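Local coordinates for protein coronin (Toxoplasma gondii, PDB 4OZU) that probably binds actin filaments as part of a longer coronin, of which this chain is the WD40 beta-propeller domain, at residues G153-W158 and L187-K192; L196-P201 and G232-T237; T222-L227 and M247-T252. One frame throughout, in Å; residues are numbered along the deposited sequence.

Contact 1. Residues G153-W158 and L187-K192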
ATOM      1  N   GLY A 153       4.074  12.375  15.246  1.00 26.21           N
ATOM      2  CA  GLY A 153       5.083  11.347  15.458  1.00 22.88           C
ATOM      3  C   GLY A 153       4.592  10.085  16.147  1.00 21.62           C
ATOM      4  O   GLY A 153       5.366   9.144  16.352  1.00 22.66           O
ATOM      5  N   THR A 154       3.310  10.050  16.496  1.00 23.76           N
ATOM      6  CA  THR A 154       2.734   8.892  17.172  1.00 24.65           C
ATOM      7  C   THR A 154       2.287   7.817  16.197  1.00 26.87           C
ATOM      8  O   THR A 154       1.581   8.098  15.225  1.00 24.23           O
ATOM      9  CB  THR A 154       1.510   9.275  18.022  1.00 26.79           C
ATOM     10  OG1 THR A 154       1.849  10.343  18.907  1.00 27.75           O
ATOM     11  CG2 THR A 154       1.027   8.089  18.847  1.00 30.89           C
ATOM     12  N   VAL A 155       2.685   6.583  16.477  1.00 20.45           N
ATOM     13  CA  VAL A 155       2.086   5.430  15.821  1.00 20.63           C
ATOM     14  C   VAL A 155       1.132   4.799  16.821  1.00 23.78           C
ATOM     15  O   VAL A 155       1.554   4.392  17.908  1.00 25.43           O
ATOM     16  CB  VAL A 155       3.128   4.406  15.372  1.00 27.48           C
ATOM     17  CG1 VAL A 155       2.450   3.224  14.709  1.00 25.98           C
ATOM     18  CG2 VAL A 155       4.114   5.043  14.419  1.00 29.60           C
ATOM     19  N   ALA A 156      -0.149   4.748  16.458  1.00 19.49           N
ATOM     20  CA  ALA A 156      -1.187   4.216  17.327  1.00 21.72           C
ATOM     21  C   ALA A 156      -1.685   2.890  16.793  1.00 25.52           C
ATOM     22  O   ALA A 156      -2.035   2.786  15.619  1.00 23.94           O
ATOM     23  CB  ALA A 156      -2.344   5.200  17.448  1.00 27.36           C
ATOM     24  N   PHE A 157      -1.725   1.884  17.659  1.00 22.39           N
ATOM     25  CA  PHE A 157      -2.213   0.567  17.272  1.00 23.61           C
ATOM     26  C   PHE A 157      -3.605   0.328  17.838  1.00 27.40           C
ATOM     27  O   PHE A 157      -3.853   0.527  19.029  1.00 20.96           O
ATOM     28  CB  PHE A 157      -1.247  -0.514  17.737  1.00 22.22           C
ATOM     29  CG  PHE A 157       0.099  -0.421  17.091  1.00 20.31           C
ATOM     30  CD1 PHE A 157       0.330  -0.993  15.855  1.00 20.46           C
ATOM     31  CD2 PHE A 157       1.128   0.259  17.705  1.00 20.80           C
ATOM     32  CE1 PHE A 157       1.571  -0.897  15.257  1.00 17.94           C
ATOM     33  CE2 PHE A 157       2.367   0.358  17.104  1.00 19.59           C
ATOM     34  CZ  PHE A 157       2.592  -0.224  15.891  1.00 21.09           C
ATOM     35  N   TRP A 158      -4.505  -0.107  16.963  1.00 21.99           N
ATOM     36  CA  TRP A 158      -5.921  -0.202  17.278  1.00 20.78           C
ATOM     37  C   TRP A 158      -6.451  -1.614  17.126  1.00 26.83           C
ATOM     38  O   TRP A 158      -6.168  -2.275  16.132  1.00 21.25           O
ATOM     39  CB  TRP A 158      -6.727   0.714  16.359  1.00 23.49           C
ATOM     40  CG  TRP A 158      -6.632   2.164  16.674  1.00 25.68           C
ATOM     41  CD1 TRP A 158      -5.773   3.075  16.126  1.00 24.72           C
ATOM     42  CD2 TRP A 158      -7.440   2.884  17.608  1.00 22.48           C
ATOM     43  NE1 TRP A 158      -6.000   4.319  16.662  1.00 24.42           N
ATOM     44  CE2 TRP A 158      -7.016   4.227  17.578  1.00 23.29           C
ATOM     45  CE3 TRP A 158      -8.479   2.523  18.473  1.00 26.66           C
ATOM     46  CZ2 TRP A 158      -7.598   5.207  18.377  1.00 23.98           C
ATOM     47  CZ3 TRP A 158      -9.053   3.496  19.258  1.00 27.42           C
ATOM     48  CH2 TRP A 158      -8.610   4.819  19.208  1.00 30.08           C
ATOM     49  N   LEU A 187       6.004  -3.435  12.737  1.00 20.98           N
ATOM     50  CA  LEU A 187       5.703  -2.306  11.879  1.00 18.13           C
ATOM     51  C   LEU A 187       7.007  -1.571  11.615  1.00 20.05           C
ATOM     52  O   LEU A 187       7.879  -1.518  12.488  1.00 22.12           O
ATOM     53  CB  LEU A 187       4.682  -1.387  12.538  1.00 22.46           C
ATOM     54  CG  LEU A 187       4.155  -0.238  11.682  1.00 21.52           C
ATOM     55  CD1 LEU A 187       2.774  -0.558  11.143  1.00 33.57           C
ATOM     56  CD2 LEU A 187       4.142   1.023  12.505  1.00 30.46           C
ATOM     57  N   ALA A 188       7.160  -1.060  10.401  1.00 18.88           N
ATOM     58  CA  ALA A 188       8.275  -0.183  10.072  1.00 16.62           C
ATOM     59  C   ALA A 188       7.717   1.170   9.703  1.00 18.61           C
ATOM     60  O   ALA A 188       6.665   1.266   9.058  1.00 19.84           O
ATOM     61  CB  ALA A 188       9.113  -0.748   8.950  1.00 19.03           C
ATOM     62  N   CYS A 189       8.407   2.220  10.127  1.00 21.62           N
ATOM     63  CA  CYS A 189       7.992   3.571   9.779  1.00 22.15           C
ATOM     64  C   CYS A 189       9.194   4.465   9.543  1.00 23.07           C
ATOM     65  O   CYS A 189      10.278   4.211  10.060  1.00 25.52           O
ATOM     66  CB  CYS A 189       7.101   4.166  10.869  1.00 24.22           C
ATOM     67  SG  CYS A 189       7.856   4.243  12.508  1.00 28.60           S
ATOM     68  N   THR A 190       8.993   5.492   8.725  1.00 21.16           N
ATOM     69  CA  THR A 190       9.993   6.520   8.514  1.00 20.26           C
ATOM     70  C   THR A 190       9.522   7.812   9.155  1.00 25.43           C
ATOM     71  O   THR A 190       8.325   8.091   9.203  1.00 23.93           O
ATOM     72  CB  THR A 190      10.265   6.758   7.024  1.00 22.75           C
ATOM     73  OG1 THR A 190       9.026   6.990   6.350  1.00 21.27           O
ATOM     74  CG2 THR A 190      10.959   5.538   6.404  1.00 22.32           C
ATOM     75  N   THR A 191      10.469   8.592   9.653  1.00 23.60           N
ATOM     76  CA  THR A 191      10.152   9.883  10.245  1.00 25.76           C
ATOM     77  C   THR A 191      10.998  10.971   9.614  1.00 26.90           C
ATOM     78  O   THR A 191      11.961  10.698   8.892  1.00 31.13           O
ATOM     79  CB  THR A 191      10.353   9.874  11.772  1.00 35.11           C
ATOM     80  OG1 THR A 191      11.571   9.191  12.096  1.00 34.12           O
ATOM     81  CG2 THR A 191       9.196   9.159  12.448  1.00 39.56           C
ATOM     82  N   LYS A 192      10.619  12.214   9.889  1.00 27.11           N
ATOM     83  CA  LYS A 192      11.226  13.367   9.251  1.00 26.96           C
ATOM     84  C   LYS A 192      12.680  13.577   9.682  1.00 29.39           C
ATOM     85  O   LYS A 192      13.416  14.323   9.038  1.00 36.06           O
ATOM     86  CB  LYS A 192      10.393  14.609   9.557  1.00 28.38           C
ATOM     87  CG  LYS A 192      10.503  15.709   8.522  1.00 36.33           C
ATOM     88  CD  LYS A 192       9.641  16.898   8.909  1.00 62.68           C
ATOM     89  CE  LYS A 192      10.234  18.203   8.407  1.00 65.56           C
ATOM     90  NZ  LYS A 192       9.573  19.382   9.026  1.00 64.50           N
TER

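Contact 2. Residues L196-P201 and G232-T237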
ATOM      1  N   LEU A 196      14.603   5.306   9.979  1.00 22.29           N
ATOM      2  CA  LEU A 196      13.737   4.157   9.791  1.00 19.70           C
ATOM      3  C   LEU A 196      13.618   3.461  11.138  1.00 19.37           C
ATOM      4  O   LEU A 196      14.632   3.079  11.723  1.00 23.75           O
ATOM      5  CB  LEU A 196      14.304   3.210   8.735  1.00 19.87           C
ATOM      6  CG  LEU A 196      13.583   1.869   8.573  1.00 20.55           C
ATOM      7  CD1 LEU A 196      12.207   2.057   7.952  1.00 21.83           C
ATOM      8  CD2 LEU A 196      14.426   0.933   7.746  1.00 24.94           C
ATOM      9  N   ASN A 197      12.389   3.303  11.621  1.00 21.72           N
ATOM     10  CA  ASN A 197      12.138   2.736  12.937  1.00 20.10           C
ATOM     11  C   ASN A 197      11.320   1.467  12.839  1.00 20.75           C
ATOM     12  O   ASN A 197      10.368   1.392  12.059  1.00 22.38           O
ATOM     13  CB  ASN A 197      11.411   3.745  13.833  1.00 21.56           C
ATOM     14  CG  ASN A 197      12.022   5.131  13.770  1.00 24.46           C
ATOM     15  OD1 ASN A 197      13.093   5.378  14.326  1.00 30.44           O
ATOM     16  ND2 ASN A 197      11.335   6.050  13.095  1.00 34.61           N
ATOM     17  N   ILE A 198      11.707   0.473  13.633  1.00 19.60           N
ATOM     18  CA  ILE A 198      10.981  -0.785  13.715  1.00 18.76           C
ATOM     19  C   ILE A 198      10.258  -0.857  15.057  1.00 20.16           C
ATOM     20  O   ILE A 198      10.863  -0.633  16.109  1.00 20.84           O
ATOM     21  CB  ILE A 198      11.914  -2.001  13.576  1.00 21.25           C
ATOM     22  CG1 ILE A 198      12.873  -1.829  12.393  1.00 20.25           C
ATOM     23  CG2 ILE A 198      11.090  -3.268  13.442  1.00 22.70           C
ATOM     24  CD1 ILE A 198      12.189  -1.655  11.051  1.00 19.71           C
ATOM     25  N   VAL A 199       8.972  -1.196  15.006  1.00 21.27           N
ATOM     26  CA  VAL A 199       8.105  -1.164  16.186  1.00 22.00           C
ATOM     27  C   VAL A 199       7.440  -2.504  16.422  1.00 23.49           C
ATOM     28  O   VAL A 199       6.874  -3.085  15.495  1.00 21.75           O
ATOM     29  CB  VAL A 199       7.002  -0.103  16.041  1.00 22.07           C
ATOM     30  CG1 VAL A 199       6.140  -0.052  17.295  1.00 26.55           C
ATOM     31  CG2 VAL A 199       7.618   1.266  15.757  1.00 22.47           C
ATOM     32  N   ASP A 200       7.516  -2.977  17.669  1.00 24.03           N
ATOM     33  CA  ASP A 200       6.798  -4.169  18.112  1.00 22.49           C
ATOM     34  C   ASP A 200       5.573  -3.733  18.919  1.00 22.44           C
ATOM     35  O   ASP A 200       5.702  -3.321  20.073  1.00 25.78           O
ATOM     36  CB  ASP A 200       7.716  -5.064  18.948  1.00 22.77           C
ATOM     37  CG  ASP A 200       7.063  -6.390  19.344  1.00 26.63           C
ATOM     38  OD1 ASP A 200       5.828  -6.438  19.530  1.00 24.84           O
ATOM     39  OD2 ASP A 200       7.804  -7.387  19.482  1.00 32.37           O
ATOM     40  N   PRO A 201       4.376  -3.810  18.316  1.00 21.52           N
ATOM     41  CA  PRO A 201       3.199  -3.298  19.034  1.00 22.35           C
ATOM     42  C   PRO A 201       2.790  -4.124  20.250  1.00 24.65           C
ATOM     43  O   PRO A 201       2.300  -3.560  21.223  1.00 26.68           O
ATOM     44  CB  PRO A 201       2.099  -3.335  17.976  1.00 18.74           C
ATOM     45  CG  PRO A 201       2.556  -4.359  16.976  1.00 20.66           C
ATOM     46  CD  PRO A 201       4.045  -4.254  16.952  1.00 23.49           C
ATOM     47  N   GLY A 232      12.349 -10.488   7.921  1.00 22.51           N
ATOM     48  CA  GLY A 232      12.816  -9.323   8.644  1.00 26.52           C
ATOM     49  C   GLY A 232      13.485  -8.255   7.809  1.00 25.67           C
ATOM     50  O   GLY A 232      14.118  -7.357   8.364  1.00 21.99           O
ATOM     51  N   HIS A 233      13.347  -8.332   6.488  1.00 17.83           N
ATOM     52  CA  HIS A 233      13.942  -7.319   5.620  1.00 18.04           C
ATOM     53  C   HIS A 233      12.949  -6.208   5.272  1.00 19.07           C
ATOM     54  O   HIS A 233      11.763  -6.458   5.052  1.00 20.06           O
ATOM     55  CB  HIS A 233      14.499  -7.953   4.345  1.00 19.27           C
ATOM     56  CG  HIS A 233      15.797  -8.668   4.553  1.00 19.97           C
ATOM     57  ND1 HIS A 233      15.962  -9.655   5.503  1.00 21.70           N
ATOM     58  CD2 HIS A 233      17.003  -8.524   3.952  1.00 21.85           C
ATOM     59  CE1 HIS A 233      17.206 -10.095   5.471  1.00 22.00           C
ATOM     60  NE2 HIS A 233      17.861  -9.425   4.540  1.00 24.35           N
ATOM     61  N   VAL A 234      13.473  -4.986   5.233  1.00 20.46           N
ATOM     62  CA  VAL A 234      12.707  -3.776   4.961  1.00 23.79           C
ATOM     63  C   VAL A 234      13.392  -3.011   3.843  1.00 21.99           C
ATOM     64  O   VAL A 234      14.615  -3.039   3.735  1.00 19.84           O
ATOM     65  CB  VAL A 234      12.597  -2.870   6.211  1.00 18.05           C
ATOM     66  CG1 VAL A 234      11.924  -1.536   5.868  1.00 21.48           C
ATOM     67  CG2 VAL A 234      11.831  -3.572   7.299  1.00 17.44           C
ATOM     68  N   PHE A 235      12.592  -2.341   3.019  1.00 17.63           N
ATOM     69  CA  PHE A 235      13.080  -1.573   1.869  1.00 17.08           C
ATOM     70  C   PHE A 235      12.776  -0.099   2.072  1.00 19.74           C
ATOM     71  O   PHE A 235      11.661   0.232   2.447  1.00 19.96           O
ATOM     72  CB  PHE A 235      12.405  -2.056   0.587  1.00 18.48           C
ATOM     73  CG  PHE A 235      12.853  -1.330  -0.660  1.00 16.72           C
ATOM     74  CD1 PHE A 235      14.040  -1.670  -1.288  1.00 20.83           C
ATOM     75  CD2 PHE A 235      12.070  -0.327  -1.217  1.00 18.74           C
ATOM     76  CE1 PHE A 235      14.442  -1.022  -2.441  1.00 23.13           C
ATOM     77  CE2 PHE A 235      12.472   0.327  -2.364  1.00 20.41           C
ATOM     78  CZ  PHE A 235      13.659  -0.025  -2.979  1.00 22.03           C
ATOM     79  N   THR A 236      13.747   0.783   1.827  1.00 21.81           N
ATOM     80  CA  THR A 236      13.489   2.221   1.896  1.00 18.41           C
ATOM     81  C   THR A 236      13.876   2.925   0.616  1.00 19.16           C
ATOM     82  O   THR A 236      14.781   2.488  -0.098  1.00 21.48           O
ATOM     83  CB  THR A 236      14.252   2.915   3.056  1.00 25.44           C
ATOM     84  OG1 THR A 236      15.662   2.721   2.892  1.00 22.28           O
ATOM     85  CG2 THR A 236      13.814   2.375   4.399  1.00 26.77           C
ATOM     86  N   THR A 237      13.155   4.010   0.336  1.00 19.53           N
ATOM     87  CA  THR A 237      13.552   5.002  -0.652  1.00 18.38           C
ATOM     88  C   THR A 237      13.836   6.291   0.079  1.00 19.25           C
ATOM     89  O   THR A 237      13.287   6.535   1.149  1.00 24.10           O
ATOM     90  CB  THR A 237      12.463   5.280  -1.695  1.00 24.39           C
ATOM     91  OG1 THR A 237      11.344   5.898  -1.046  1.00 23.33           O
ATOM     92  CG2 THR A 237      12.020   4.003  -2.381  1.00 24.44           C
TER

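Contact 3. Residues T222-L227 and M247-T252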
ATOM      1  N   THR A 222       8.721   0.076   2.937  1.00 16.54           N
ATOM      2  CA  THR A 222       7.789  -1.033   2.934  1.00 16.30           C
ATOM      3  C   THR A 222       8.579  -2.292   3.289  1.00 24.48           C
ATOM      4  O   THR A 222       9.806  -2.305   3.195  1.00 22.04           O
ATOM      5  CB  THR A 222       7.083  -1.191   1.583  1.00 23.25           C
ATOM      6  OG1 THR A 222       5.951  -2.056   1.733  1.00 24.12           O
ATOM      7  CG2 THR A 222       8.029  -1.743   0.539  1.00 19.16           C
ATOM      8  N   TRP A 223       7.883  -3.344   3.700  1.00 19.46           N
ATOM      9  CA  TRP A 223       8.545  -4.595   4.026  1.00 18.86           C
ATOM     10  C   TRP A 223       8.760  -5.420   2.771  1.00 17.76           C
ATOM     11  O   TRP A 223       7.959  -5.355   1.841  1.00 22.16           O
ATOM     12  CB  TRP A 223       7.723  -5.383   5.040  1.00 17.72           C
ATOM     13  CG  TRP A 223       7.780  -4.794   6.392  1.00 17.56           C
ATOM     14  CD1 TRP A 223       7.053  -3.744   6.852  1.00 19.83           C
ATOM     15  CD2 TRP A 223       8.615  -5.219   7.477  1.00 15.83           C
ATOM     16  NE1 TRP A 223       7.377  -3.482   8.165  1.00 18.51           N
ATOM     17  CE2 TRP A 223       8.336  -4.373   8.570  1.00 16.97           C
ATOM     18  CE3 TRP A 223       9.565  -6.232   7.634  1.00 17.57           C
ATOM     19  CZ2 TRP A 223       8.971  -4.508   9.799  1.00 22.13           C
ATOM     20  CZ3 TRP A 223      10.198  -6.360   8.861  1.00 18.69           C
ATOM     21  CH2 TRP A 223       9.897  -5.503   9.925  1.00 21.95           C
ATOM     22  N   ILE A 224       9.852  -6.180   2.750  1.00 17.67           N
ATOM     23  CA  ILE A 224      10.138  -7.079   1.650  1.00 19.62           C
ATOM     24  C   ILE A 224      10.478  -8.461   2.211  1.00 18.05           C
ATOM     25  O   ILE A 224      11.491  -9.061   1.861  1.00 19.98           O
ATOM     26  CB  ILE A 224      11.275  -6.529   0.747  1.00 19.22           C
ATOM     27  CG1 ILE A 224      12.506  -6.159   1.585  1.00 21.80           C
ATOM     28  CG2 ILE A 224      10.770  -5.323  -0.040  1.00 18.61           C
ATOM     29  CD1 ILE A 224      13.697  -5.680   0.774  1.00 23.49           C
ATOM     30  N   ASP A 225       9.614  -8.943   3.108  1.00 20.08           N
ATOM     31  CA  ASP A 225       9.631 -10.335   3.539  1.00 20.07           C
ATOM     32  C   ASP A 225       8.543 -11.079   2.744  1.00 23.11           C
ATOM     33  O   ASP A 225       8.474 -10.931   1.524  1.00 21.77           O
ATOM     34  CB  ASP A 225       9.471 -10.457   5.074  1.00 19.94           C
ATOM     35  CG  ASP A 225       8.257  -9.702   5.644  1.00 22.08           C
ATOM     36  OD1 ASP A 225       7.674  -8.812   4.994  1.00 18.88           O
ATOM     37  OD2 ASP A 225       7.900  -9.995   6.806  1.00 26.51           O
ATOM     38  N   GLY A 226       7.705 -11.879   3.392  1.00 20.37           N
ATOM     39  CA  GLY A 226       6.734 -12.661   2.651  1.00 21.74           C
ATOM     40  C   GLY A 226       7.377 -13.766   1.823  1.00 16.69           C
ATOM     41  O   GLY A 226       8.522 -14.168   2.065  1.00 19.28           O
ATOM     42  N   LEU A 227       6.630 -14.266   0.843  1.00 17.33           N
ATOM     43  CA  LEU A 227       7.025 -15.461   0.101  1.00 22.32           C
ATOM     44  C   LEU A 227       8.298 -15.285  -0.711  1.00 18.73           C
ATOM     45  O   LEU A 227       9.160 -16.173  -0.735  1.00 22.19           O
ATOM     46  CB  LEU A 227       5.899 -15.881  -0.846  1.00 19.52           C
ATOM     47  CG  LEU A 227       6.103 -17.233  -1.521  1.00 20.40           C
ATOM     48  CD1 LEU A 227       6.000 -18.343  -0.489  1.00 24.09           C
ATOM     49  CD2 LEU A 227       5.091 -17.446  -2.655  1.00 23.22           C
ATOM     50  N   MET A 247      17.889   4.071  -2.814  0.77 21.39           N
ATOM     51  CA  MET A 247      17.146   3.054  -2.091  0.77 21.97           C
ATOM     52  C   MET A 247      18.082   2.175  -1.288  0.77 22.70           C
ATOM     53  O   MET A 247      19.286   2.134  -1.543  0.77 21.82           O
ATOM     54  CB  MET A 247      16.340   2.191  -3.057  0.77 24.33           C
ATOM     55  CG  MET A 247      17.198   1.505  -4.092  0.77 20.76           C
ATOM     56  SD  MET A 247      16.234   0.642  -5.344  0.77 25.38           S
ATOM     57  CE  MET A 247      17.524   0.194  -6.504  0.77 22.78           C
ATOM     58  N   ALA A 248      17.511   1.467  -0.324  1.00 20.31           N
ATOM     59  CA  ALA A 248      18.282   0.581   0.527  1.00 19.60           C
ATOM     60  C   ALA A 248      17.445  -0.597   0.986  1.00 21.77           C
ATOM     61  O   ALA A 248      16.228  -0.487   1.145  1.00 21.96           O
ATOM     62  CB  ALA A 248      18.828   1.332   1.723  1.00 21.10           C
ATOM     63  N   ILE A 249      18.125  -1.728   1.167  1.00 21.91           N
ATOM     64  CA  ILE A 249      17.557  -2.917   1.791  1.00 18.86           C
ATOM     65  C   ILE A 249      18.191  -3.068   3.169  1.00 21.84           C
ATOM     66  O   ILE A 249      19.410  -2.954   3.308  1.00 21.43           O
ATOM     67  CB  ILE A 249      17.808  -4.186   0.949  1.00 25.20           C
ATOM     68  CG1 ILE A 249      17.046  -4.101  -0.377  1.00 22.64           C
ATOM     69  CG2 ILE A 249      17.401  -5.448   1.733  1.00 23.74           C
ATOM     70  CD1 ILE A 249      17.321  -5.248  -1.329  1.00 24.92           C
ATOM     71  N   TRP A 250      17.351  -3.304   4.172  1.00 20.77           N
ATOM     72  CA  TRP A 250      17.783  -3.432   5.557  1.00 19.40           C
ATOM     73  C   TRP A 250      17.364  -4.762   6.125  1.00 19.92           C
ATOM     74  O   TRP A 250      16.262  -5.238   5.866  1.00 21.16           O
ATOM     75  CB  TRP A 250      17.189  -2.327   6.428  1.00 18.60           C
ATOM     76  CG  TRP A 250      17.396  -0.985   5.865  1.00 20.57           C
ATOM     77  CD1 TRP A 250      16.629  -0.364   4.920  1.00 21.58           C
ATOM     78  CD2 TRP A 250      18.452  -0.077   6.192  1.00 19.95           C
ATOM     79  NE1 TRP A 250      17.139   0.876   4.645  1.00 23.17           N
ATOM     80  CE2 TRP A 250      18.261   1.075   5.406  1.00 22.26           C
ATOM     81  CE3 TRP A 250      19.538  -0.130   7.065  1.00 20.86           C
ATOM     82  CZ2 TRP A 250      19.117   2.168   5.474  1.00 25.07           C
ATOM     83  CZ3 TRP A 250      20.384   0.952   7.132  1.00 24.17           C
ATOM     84  CH2 TRP A 250      20.171   2.090   6.341  1.00 23.98           C
ATOM     85  N   ASP A 251      18.256  -5.323   6.924  1.00 20.50           N
ATOM     86  CA  ASP A 251      17.992  -6.507   7.721  1.00 26.32           C
ATOM     87  C   ASP A 251      17.777  -6.054   9.159  1.00 26.51           C
ATOM     88  O   ASP A 251      18.705  -5.564   9.803  1.00 26.04           O
ATOM     89  CB  ASP A 251      19.164  -7.478   7.616  1.00 20.53           C
ATOM     90  CG  ASP A 251      18.977  -8.734   8.445  1.00 28.72           C
ATOM     91  OD1 ASP A 251      17.960  -8.857   9.163  1.00 24.31           O
ATOM     92  OD2 ASP A 251      19.866  -9.607   8.376  1.00 24.82           O
ATOM     93  N   THR A 252      16.556  -6.206   9.666  1.00 20.07           N
ATOM     94  CA  THR A 252      16.232  -5.684  10.993  1.00 19.37           C
ATOM     95  C   THR A 252      16.934  -6.435  12.119  1.00 20.61           C
ATOM     96  O   THR A 252      16.895  -6.006  13.277  1.00 23.76           O
ATOM     97  CB  THR A 252      14.713  -5.705  11.251  1.00 30.37           C
ATOM     98  OG1 THR A 252      14.195  -7.018  11.016  1.00 27.53           O
ATOM     99  CG2 THR A 252      14.014  -4.718  10.332  1.00 21.77           C
TER

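Contact 1. Residues G153-W158 and L187-K192
L187 sets its CD2 methyl against both V155 and F157 of the facing strand. The touch with V155 is tip to tip, methyl against methyl, with L187 CD2 3.5 Å from V155 CG1. F157 is met obliquely: its outermost ring carbon CZ lies 3.9 Å from L187 CD2 and 4.1 Å from L187 CB, so the leucine offers both the root and the end of its side chain to the ring. V155 divides its two branches between two partners. CG1, anti to the backbone N (chi1 179°), goes to the leucine, while V155 CG2 lies 4.3 Å from C189 SG, a looser apolar contact. All four residues are buried, and their meeting is wholly apolar.

The short segments run nearly antiparallel, at 157° between their N-to-C directions, but their axes come no closer than 10.0 Å. That spacing is bridged by side chains, since each strand makes its backbone bonds within its own sheet: V155 pairs with V169 and F157 with A167, and, in the other sheet, L187 with V199 and C189 with N197. L175 touches both V155 and C189, and A147 touches both F157 and L187, extending the apolar layer along the interface. Face-to-face packing of one four-stranded antiparallel sheet, 133-170, on the next, 175-211, is the contact between successive blades of a WD40 beta-propeller.

Contact 2. Residues L196-P201 and G232-T237
L196 presents both of its end methyls to V234 and T236, and this apolar contact accounts for most of the meeting. L196 CD2 lies 3.7 Å from T236 CG2 and 4.0 Å from V234 CG1, and L196 CD1 3.9 Å from that threonine methyl. The approach to V234 is tip to tip, whereas T236 is passed at a slant. I198, two residues farther along the same face of its strand, adds a looser touch through CD1, 4.2 Å from V234 CG2; the valine thus gives one branch to each of its partners.

The polar side of the contact concerns T236. Its rotation (chi1 59°) turns CG2 to the leucine and leaves OG1 to hydrogen bonds with H213 NE2 and W250 NE1, which satisfy this buried hydroxyl and fix the methyl's direction.

Strand 195-200 lies between 187-191 and 205-211 in its sheet, and strand 233-239 between 220-223 and 245-251 in the next. The two segments run at 149° to each other, their axes 9.9 Å apart at the closest. C221 of strand 220-223 touches both L196 and T236, W223 packs on V234, and F255 from a loop lies against L196 and I198.

Contact 3. Residues T222-L227 and M247-T252
I224 pushes its terminal methyl into the side of I249, the two side chains crossing at about a right angle. I224 CD1 sits 3.8 Å from I249 CG2 and 3.9 Å from I249 CG1, so one methyl rests against both branches of its partner. The second meeting joins W223 to T252: the far ring carbon CH2 of the W223 indole comes within 4.2 Å of T252 CG2, at an oblique angle to the ring. W223 leaves its backbone heading away from the other segment, and the length of the indole brings its end back to the threonine.

The reach of I224 follows from its torsions: CG1 stands between the backbone N and the carbonyl carbon (chi1 52°), and the extended remainder of the chain (chi2 177°) carries CD1 out to I249.

Within this blade of the beta-propeller, strand 233-239 lies between 220-223 and 245-251, so the contact spans one intervening strand. F235 of that middle strand touches I224, while Y297 of strand 291-298, in the next sheet, packs on both isoleucines.

Farther out, W223 NE1 donates to the backbone O of K179, tying the indole to the preceding sheet, and T252 OG1 is hydrogen-bonded to G232 O, which anchors the threonine beside the start of the middle strand. Just after I224, the carboxylate of D225 is gripped at both oxygens, OD1 by W182 N and OD2 by S181 OG, so the chain leaving strand 220-223 is fastened to the turn after strand 175-180.

Overall arrangement
The three contacts follow three consecutive sheets of the propeller. Contact 1 joins sheet 133-170 to sheet 175-211, contact 2 joins the latter to sheet 220-265, and contact 3 lies within that last sheet. Along the chain, contact 1 closes before the others open, whereas the segments of contacts 2 and 3 alternate. The centres of contacts 1 and 2 are about 10 Å apart, linked through neighbouring strands 187-191 and 195-200; those of contacts 2 and 3 are about 7 Å apart, and strand 233-239 of contact 2 runs between the two strands of contact 3. The centres of contacts 1 and 3 are about 17 Å apart. Together they describe largely apolar packing through three successive WD40 blades.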